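PDB 3R6N: desmoplakin from Homo sapiens, which probably links desmosomal adhesion complexes to intermediate filaments, its plakin domain supplying a rigid array of spectrin repeats with an inserted SH3 domain. Local coordinates for residues Gln362-Trp373 and Glu412-Phe423. Residues are numbered along the deposited sequence; the frame is centred on the assembly and turned at random.
Sequences QLYINMKSLVSW and EFIRNSQGSEMF
Asn-366 presents its side-chain amide to Ser-420 and Glu-421 in the turn after helix 399-417, and its OD1 takes two bonds in the carbonyl plane: a nearly straight one from Glu-421 N (2.9 Å) and one from Ser-420 OG. This double grip fixes the rotation of the amide and turns ND2 toward Glu-421, whose side chain runs across it at about a right angle; the bond from Asn-366 ND2 to Glu-421 OE2, at 3.1 Å, is weak. Ser-420 OG also accepts from Met-422 N, closing an ST turn. Ser-369 OG, held between its own backbone N and carbonyl carbon (chi1 70°), bonds back to Asn-366 O.

Segments 362-373 and 412-417, on helices 340-384 and 399-417, run nearly antiparallel, their axes at 157° and 8.4 Å apart at the closest, as neighbouring helices of a spectrin-repeat bundle do; helix 425-447 follows the loop, its Ile-431 touching Trp-373 and Phe-413. Small side chains lie where the backbones meet: Ser-369 CB is 3.7 Å from Asn-416 CB, and Ser-372 CB sits against Phe-413 CA.

Beyond them Trp-373, Phe-413 and Phe-423 form an aromatic cluster. Phe-423 brings CE1 over one face of the indole, near its rim, 3.5 Å from Trp-373 CD1, while Phe-413 lies alongside the indole with CE1 at its edge. Leu-370 crosses Phe-423 and Met-422 at about right angles, CD1 facing Phe-423 CZ and CD2 meeting Met-422 CE at 3.6 Å.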
ATOM      1  N   GLN A 362     -28.625 -32.207  -1.016  1.00 91.85           N
ATOM      2  CA  GLN A 362     -29.836 -32.743  -0.409  1.00 93.00           C
ATOM      3  C   GLN A 362     -31.021 -32.644  -1.368  1.00 92.13           C
ATOM      4  O   GLN A 362     -31.741 -33.618  -1.569  1.00 92.25           O
ATOM      5  CB  GLN A 362     -30.149 -32.025   0.907  1.00 94.80           C
ATOM      6  CG  GLN A 362     -31.190 -32.726   1.773  1.00 96.51           C
ATOM      7  CD  GLN A 362     -30.620 -33.894   2.562  1.00 98.23           C
ATOM      8  OE1 GLN A 362     -30.591 -35.031   2.086  1.00 97.87           O
ATOM      9  NE2 GLN A 362     -30.166 -33.616   3.781  1.00100.48           N
ATOM     10  N   LEU A 363     -31.213 -31.472  -1.964  1.00 92.13           N
ATOM     11  CA  LEU A 363     -32.299 -31.269  -2.920  1.00 91.88           C
ATOM     12  C   LEU A 363     -32.158 -32.166  -4.141  1.00 90.86           C
ATOM     13  O   LEU A 363     -33.150 -32.590  -4.728  1.00 91.07           O
ATOM     14  CB  LEU A 363     -32.363 -29.811  -3.378  1.00 91.97           C
ATOM     15  CG  LEU A 363     -32.614 -28.733  -2.323  1.00 93.06           C
ATOM     16  CD1 LEU A 363     -32.655 -27.360  -2.980  1.00 93.25           C
ATOM     17  CD2 LEU A 363     -33.901 -29.004  -1.563  1.00 94.22           C
ATOM     18  N   TYR A 364     -30.920 -32.441  -4.531  1.00 83.76           N
ATOM     19  CA  TYR A 364     -30.656 -33.246  -5.715  1.00 82.82           C
ATOM     20  C   TYR A 364     -31.112 -34.682  -5.496  1.00 83.04           C
ATOM     21  O   TYR A 364     -32.022 -35.166  -6.168  1.00 83.16           O
ATOM     22  CB  TYR A 364     -29.166 -33.218  -6.045  1.00 81.86           C
ATOM     23  CG  TYR A 364     -28.803 -33.829  -7.381  1.00 78.55           C
ATOM     24  CD1 TYR A 364     -29.182 -33.219  -8.572  1.00 78.59           C
ATOM     25  CD2 TYR A 364     -28.058 -35.001  -7.452  1.00 77.98           C
ATOM     26  CE1 TYR A 364     -28.843 -33.767  -9.796  1.00 78.09           C
ATOM     27  CE2 TYR A 364     -27.713 -35.555  -8.673  1.00 77.21           C
ATOM     28  CZ  TYR A 364     -28.108 -34.934  -9.841  1.00 77.26           C
ATOM     29  OH  TYR A 364     -27.767 -35.481 -11.058  1.00 75.57           O
ATOM     30  N   ILE A 365     -30.477 -35.352  -4.542  1.00 94.70           N
ATOM     31  CA  ILE A 365     -30.790 -36.742  -4.247  1.00 95.25           C
ATOM     32  C   ILE A 365     -32.251 -36.899  -3.856  1.00 96.24           C
ATOM     33  O   ILE A 365     -32.852 -37.941  -4.098  1.00 96.46           O
ATOM     34  CB  ILE A 365     -29.890 -37.300  -3.132  1.00 96.34           C
ATOM     35  CG1 ILE A 365     -30.135 -36.548  -1.825  1.00 97.86           C
ATOM     36  CG2 ILE A 365     -28.424 -37.212  -3.534  1.00 95.48           C
ATOM     37  CD1 ILE A 365     -29.117 -36.856  -0.748  1.00 99.45           C
ATOM     38  N   ASN A 366     -32.819 -35.861  -3.252  1.00103.08           N
ATOM     39  CA  ASN A 366     -34.234 -35.873  -2.910  1.00104.08           C
ATOM     40  C   ASN A 366     -35.091 -36.057  -4.150  1.00103.59           C
ATOM     41  O   ASN A 366     -35.989 -36.896  -4.174  1.00104.16           O
ATOM     42  CB  ASN A 366     -34.639 -34.591  -2.183  1.00104.84           C
ATOM     43  CG  ASN A 366     -34.510 -34.711  -0.678  1.00106.34           C
ATOM     44  OD1 ASN A 366     -34.635 -35.799  -0.117  1.00107.34           O
ATOM     45  ND2 ASN A 366     -34.261 -33.587  -0.014  1.00106.85           N
ATOM     46  N   MET A 367     -34.804 -35.277  -5.183  1.00 89.72           N
ATOM     47  CA  MET A 367     -35.554 -35.376  -6.427  1.00 89.83           C
ATOM     48  C   MET A 367     -35.175 -36.626  -7.212  1.00 89.14           C
ATOM     49  O   MET A 367     -36.041 -37.302  -7.762  1.00 89.67           O
ATOM     50  CB  MET A 367     -35.361 -34.120  -7.272  1.00 89.90           C
ATOM     51  CG  MET A 367     -35.698 -32.849  -6.515  1.00 90.66           C
ATOM     52  SD  MET A 367     -36.270 -31.509  -7.570  1.00 91.93           S
ATOM     53  CE  MET A 367     -34.881 -31.338  -8.684  1.00 91.00           C
ATOM     54  N   LYS A 368     -33.884 -36.939  -7.252  1.00 92.89           N
ATOM     55  CA  LYS A 368     -33.420 -38.138  -7.939  1.00 92.26           C
ATOM     56  C   LYS A 368     -34.130 -39.383  -7.416  1.00 92.95           C
ATOM     57  O   LYS A 368     -34.372 -40.335  -8.161  1.00 92.88           O
ATOM     58  CB  LYS A 368     -31.900 -38.286  -7.812  1.00 91.31           C
ATOM     59  CG  LYS A 368     -31.127 -37.726  -9.002  1.00 90.42           C
ATOM     60  CD  LYS A 368     -31.378 -38.557 -10.258  1.00 90.31           C
ATOM     61  CE  LYS A 368     -31.280 -37.722 -11.531  1.00 90.42           C
ATOM     62  NZ  LYS A 368     -29.915 -37.173 -11.757  1.00 89.48           N
ATOM     63  N   SER A 369     -34.467 -39.366  -6.132  1.00 92.94           N
ATOM     64  CA  SER A 369     -35.151 -40.489  -5.512  1.00 93.98           C
ATOM     65  C   SER A 369     -36.640 -40.430  -5.803  1.00 94.69           C
ATOM     66  O   SER A 369     -37.309 -41.458  -5.860  1.00 95.29           O
ATOM     67  CB  SER A 369     -34.920 -40.499  -4.001  1.00 95.17           C
ATOM     68  OG  SER A 369     -35.608 -39.429  -3.379  1.00 95.76           O
ATOM     69  N   LEU A 370     -37.163 -39.222  -5.980  1.00103.94           N
ATOM     70  CA  LEU A 370     -38.575 -39.067  -6.294  1.00104.95           C
ATOM     71  C   LEU A 370     -38.832 -39.487  -7.734  1.00104.86           C
ATOM     72  O   LEU A 370     -39.953 -39.836  -8.099  1.00105.89           O
ATOM     73  CB  LEU A 370     -39.029 -37.627  -6.069  1.00105.48           C
ATOM     74  CG  LEU A 370     -40.535 -37.420  -6.236  1.00106.87           C
ATOM     75  CD1 LEU A 370     -41.303 -38.299  -5.261  1.00107.63           C
ATOM     76  CD2 LEU A 370     -40.908 -35.959  -6.057  1.00107.62           C
ATOM     77  N   VAL A 371     -37.781 -39.457  -8.548  1.00 79.76           N
ATOM     78  CA  VAL A 371     -37.881 -39.881  -9.939  1.00 79.89           C
ATOM     79  C   VAL A 371     -37.820 -41.400 -10.047  1.00 79.66           C
ATOM     80  O   VAL A 371     -38.549 -42.003 -10.833  1.00 78.93           O
ATOM     81  CB  VAL A 371     -36.770 -39.262 -10.812  1.00 77.31           C
ATOM     82  CG1 VAL A 371     -36.882 -39.760 -12.242  1.00 76.94           C
ATOM     83  CG2 VAL A 371     -36.846 -37.746 -10.774  1.00 77.57           C
ATOM     84  N   SER A 372     -36.948 -42.016  -9.256  1.00 85.17           N
ATOM     85  CA  SER A 372     -36.843 -43.470  -9.245  1.00 85.21           C
ATOM     86  C   SER A 372     -38.110 -44.089  -8.677  1.00 86.51           C
ATOM     87  O   SER A 372     -38.461 -45.220  -9.003  1.00 87.00           O
ATOM     88  CB  SER A 372     -35.626 -43.930  -8.438  1.00 84.67           C
ATOM     89  OG  SER A 372     -34.428 -43.783  -9.181  1.00 83.45           O
ATOM     90  N   TRP A 373     -38.792 -43.337  -7.820  1.00105.22           N
ATOM     91  CA  TRP A 373     -40.044 -43.794  -7.238  1.00106.55           C
ATOM     92  C   TRP A 373     -41.096 -43.897  -8.331  1.00107.24           C
ATOM     93  O   TRP A 373     -41.766 -44.920  -8.467  1.00108.02           O
ATOM     94  CB  TRP A 373     -40.505 -42.832  -6.142  1.00107.19           C
ATOM     95  CG  TRP A 373     -41.697 -43.317  -5.375  1.00108.66           C
ATOM     96  CD1 TRP A 373     -41.706 -44.248  -4.381  1.00109.62           C
ATOM     97  CD2 TRP A 373     -43.054 -42.885  -5.533  1.00109.66           C
ATOM     98  NE1 TRP A 373     -42.986 -44.430  -3.912  1.00111.01           N
ATOM     99  CE2 TRP A 373     -43.832 -43.603  -4.602  1.00110.95           C
ATOM    100  CE3 TRP A 373     -43.687 -41.962  -6.371  1.00109.91           C
ATOM    101  CZ2 TRP A 373     -45.207 -43.428  -4.487  1.00112.20           C
ATOM    102  CZ3 TRP A 373     -45.054 -41.790  -6.256  1.00111.35           C
ATOM    103  CH2 TRP A 373     -45.799 -42.519  -5.321  1.00112.33           C
ATOM    104  N   GLU A 412     -32.031 -48.458  -8.073  1.00 95.49           N
ATOM    105  CA  GLU A 412     -31.746 -47.030  -8.122  1.00 94.36           C
ATOM    106  C   GLU A 412     -32.476 -46.279  -7.019  1.00 95.29           C
ATOM    107  O   GLU A 412     -31.932 -45.349  -6.427  1.00 95.17           O
ATOM    108  CB  GLU A 412     -32.129 -46.451  -9.483  1.00 93.08           C
ATOM    109  CG  GLU A 412     -30.976 -46.383 -10.456  1.00 91.84           C
ATOM    110  CD  GLU A 412     -29.945 -45.348 -10.055  1.00 91.15           C
ATOM    111  OE1 GLU A 412     -30.357 -44.234  -9.659  1.00 91.14           O
ATOM    112  OE2 GLU A 412     -28.730 -45.647 -10.133  1.00 90.75           O
ATOM    113  N   PHE A 413     -33.715 -46.681  -6.751  1.00 84.32           N
ATOM    114  CA  PHE A 413     -34.500 -46.050  -5.698  1.00 85.37           C
ATOM    115  C   PHE A 413     -33.873 -46.306  -4.334  1.00 87.03           C
ATOM    116  O   PHE A 413     -33.581 -45.369  -3.594  1.00 87.31           O
ATOM    117  CB  PHE A 413     -35.943 -46.549  -5.711  1.00 86.28           C
ATOM    118  CG  PHE A 413     -36.750 -46.078  -4.537  1.00 87.65           C
ATOM    119  CD1 PHE A 413     -37.457 -44.891  -4.597  1.00 87.21           C
ATOM    120  CD2 PHE A 413     -36.790 -46.817  -3.367  1.00 90.01           C
ATOM    121  CE1 PHE A 413     -38.195 -44.452  -3.515  1.00 88.83           C
ATOM    122  CE2 PHE A 413     -37.526 -46.386  -2.280  1.00 92.09           C
ATOM    123  CZ  PHE A 413     -38.230 -45.202  -2.353  1.00 91.36           C
ATOM    124  N   ILE A 414     -33.681 -47.580  -4.003  1.00 82.61           N
ATOM    125  CA  ILE A 414     -33.011 -47.958  -2.765  1.00 84.92           C
ATOM    126  C   ILE A 414     -31.728 -47.158  -2.573  1.00 84.41           C
ATOM    127  O   ILE A 414     -31.412 -46.728  -1.466  1.00 86.07           O
ATOM    128  CB  ILE A 414     -32.667 -49.455  -2.749  1.00 86.53           C
ATOM    129  CG1 ILE A 414     -33.901 -50.280  -2.392  1.00 88.17           C
ATOM    130  CG2 ILE A 414     -31.543 -49.733  -1.763  1.00 88.91           C
ATOM    131  CD1 ILE A 414     -33.622 -51.758  -2.247  1.00 90.29           C
ATOM    132  N   ARG A 415     -30.996 -46.954  -3.664  1.00 97.90           N
ATOM    133  CA  ARG A 415     -29.727 -46.240  -3.615  1.00 97.26           C
ATOM    134  C   ARG A 415     -29.913 -44.752  -3.319  1.00 96.47           C
ATOM    135  O   ARG A 415     -29.240 -44.196  -2.452  1.00 97.50           O
ATOM    136  CB  ARG A 415     -28.964 -46.433  -4.927  1.00 95.19           C
ATOM    137  CG  ARG A 415     -27.495 -46.091  -4.841  1.00 94.06           C
ATOM    138  CD  ARG A 415     -26.827 -46.180  -6.201  1.00 91.44           C
ATOM    139  NE  ARG A 415     -27.401 -45.232  -7.153  1.00 90.87           N
ATOM    140  CZ  ARG A 415     -27.125 -43.931  -7.169  1.00 90.00           C
ATOM    141  NH1 ARG A 415     -26.285 -43.416  -6.279  1.00 90.25           N
ATOM    142  NH2 ARG A 415     -27.693 -43.141  -8.072  1.00 88.73           N
ATOM    143  N   ASN A 416     -30.825 -44.108  -4.042  1.00 99.93           N
ATOM    144  CA  ASN A 416     -31.079 -42.680  -3.868  1.00 99.27           C
ATOM    145  C   ASN A 416     -31.900 -42.378  -2.623  1.00101.05           C
ATOM    146  O   ASN A 416     -31.900 -41.255  -2.119  1.00101.14           O
ATOM    147  CB  ASN A 416     -31.791 -42.112  -5.092  1.00 97.63           C
ATOM    148  CG  ASN A 416     -30.910 -42.090  -6.319  1.00 96.02           C
ATOM    149  OD1 ASN A 416     -29.685 -41.993  -6.215  1.00 95.68           O
ATOM    150  ND2 ASN A 416     -31.526 -42.180  -7.495  1.00 95.25           N
ATOM    151  N   SER A 417     -32.608 -43.390  -2.136  1.00106.23           N
ATOM    152  CA  SER A 417     -33.461 -43.242  -0.965  1.00108.20           C
ATOM    153  C   SER A 417     -32.627 -43.274   0.311  1.00110.53           C
ATOM    154  O   SER A 417     -33.042 -42.766   1.353  1.00112.20           O
ATOM    155  CB  SER A 417     -34.511 -44.356  -0.941  1.00109.28           C
ATOM    156  OG  SER A 417     -35.369 -44.233   0.180  1.00111.35           O
ATOM    157  N   GLN A 418     -31.446 -43.873   0.213  1.00144.74           N
ATOM    158  CA  GLN A 418     -30.543 -44.008   1.350  1.00147.48           C
ATOM    159  C   GLN A 418     -30.431 -42.713   2.148  1.00148.02           C
ATOM    160  O   GLN A 418     -30.793 -42.665   3.325  1.00150.71           O
ATOM    161  CB  GLN A 418     -29.161 -44.460   0.875  1.00147.13           C
ATOM    162  CG  GLN A 418     -28.165 -44.713   1.989  1.00147.17           C
ATOM    163  CD  GLN A 418     -26.855 -45.281   1.477  1.00143.36           C
ATOM    164  OE1 GLN A 418     -25.795 -45.059   2.066  1.00142.21           O
ATOM    165  NE2 GLN A 418     -26.921 -46.023   0.375  1.00141.78           N
ATOM    166  N   GLY A 419     -29.933 -41.663   1.503  1.00125.70           N
ATOM    167  CA  GLY A 419     -29.754 -40.382   2.163  1.00126.04           C
ATOM    168  C   GLY A 419     -30.781 -39.340   1.764  1.00124.20           C
ATOM    169  O   GLY A 419     -30.445 -38.176   1.550  1.00122.93           O
ATOM    170  N   SER A 420     -32.040 -39.753   1.671  1.00126.06           N
ATOM    171  CA  SER A 420     -33.107 -38.852   1.253  1.00124.69           C
ATOM    172  C   SER A 420     -34.055 -38.548   2.405  1.00126.74           C
ATOM    173  O   SER A 420     -34.181 -39.337   3.341  1.00129.18           O
ATOM    174  CB  SER A 420     -33.886 -39.457   0.082  1.00123.15           C
ATOM    175  OG  SER A 420     -34.944 -38.605  -0.325  1.00122.34           O
ATOM    176  N   GLU A 421     -34.722 -37.401   2.329  1.00112.83           N
ATOM    177  CA  GLU A 421     -35.687 -37.008   3.350  1.00114.63           C
ATOM    178  C   GLU A 421     -37.103 -36.974   2.782  1.00113.90           C
ATOM    179  O   GLU A 421     -37.991 -36.327   3.336  1.00114.78           O
ATOM    180  CB  GLU A 421     -35.311 -35.649   3.947  1.00114.96           C
ATOM    181  CG  GLU A 421     -35.217 -34.517   2.933  1.00112.64           C
ATOM    182  CD  GLU A 421     -34.227 -33.442   3.351  1.00112.74           C
ATOM    183  OE1 GLU A 421     -33.344 -33.741   4.182  1.00114.26           O
ATOM    184  OE2 GLU A 421     -34.326 -32.301   2.849  1.00111.59           O
ATOM    185  N   MET A 422     -37.307 -37.682   1.678  1.00107.33           N
ATOM    186  CA  MET A 422     -38.594 -37.692   0.997  1.00106.84           C
ATOM    187  C   MET A 422     -39.446 -38.887   1.408  1.00108.26           C
ATOM    188  O   MET A 422     -40.676 -38.850   1.320  1.00108.68           O
ATOM    189  CB  MET A 422     -38.385 -37.705  -0.517  1.00104.85           C
ATOM    190  CG  MET A 422     -37.759 -36.438  -1.057  1.00103.66           C
ATOM    191  SD  MET A 422     -38.950 -35.095  -1.186  1.00104.14           S
ATOM    192  CE  MET A 422     -39.765 -35.531  -2.723  1.00103.71           C
ATOM    193  N   PHE A 423     -38.786 -39.949   1.858  1.00108.04           N
ATOM    194  CA  PHE A 423     -39.483 -41.184   2.182  1.00109.57           C
ATOM    195  C   PHE A 423     -39.126 -41.720   3.566  1.00112.45           C
ATOM    196  O   PHE A 423     -37.994 -42.137   3.814  1.00113.15           O
ATOM    197  CB  PHE A 423     -39.201 -42.245   1.116  1.00108.42           C
ATOM    198  CG  PHE A 423     -39.601 -41.828  -0.269  1.00106.22           C
ATOM    199  CD1 PHE A 423     -40.877 -42.082  -0.743  1.00106.33           C
ATOM    200  CD2 PHE A 423     -38.702 -41.177  -1.096  1.00104.42           C
ATOM    201  CE1 PHE A 423     -41.248 -41.697  -2.018  1.00104.97           C
ATOM    202  CE2 PHE A 423     -39.065 -40.788  -2.371  1.00103.00           C
ATOM    203  CZ  PHE A 423     -40.339 -41.049  -2.834  1.00103.42           C
TER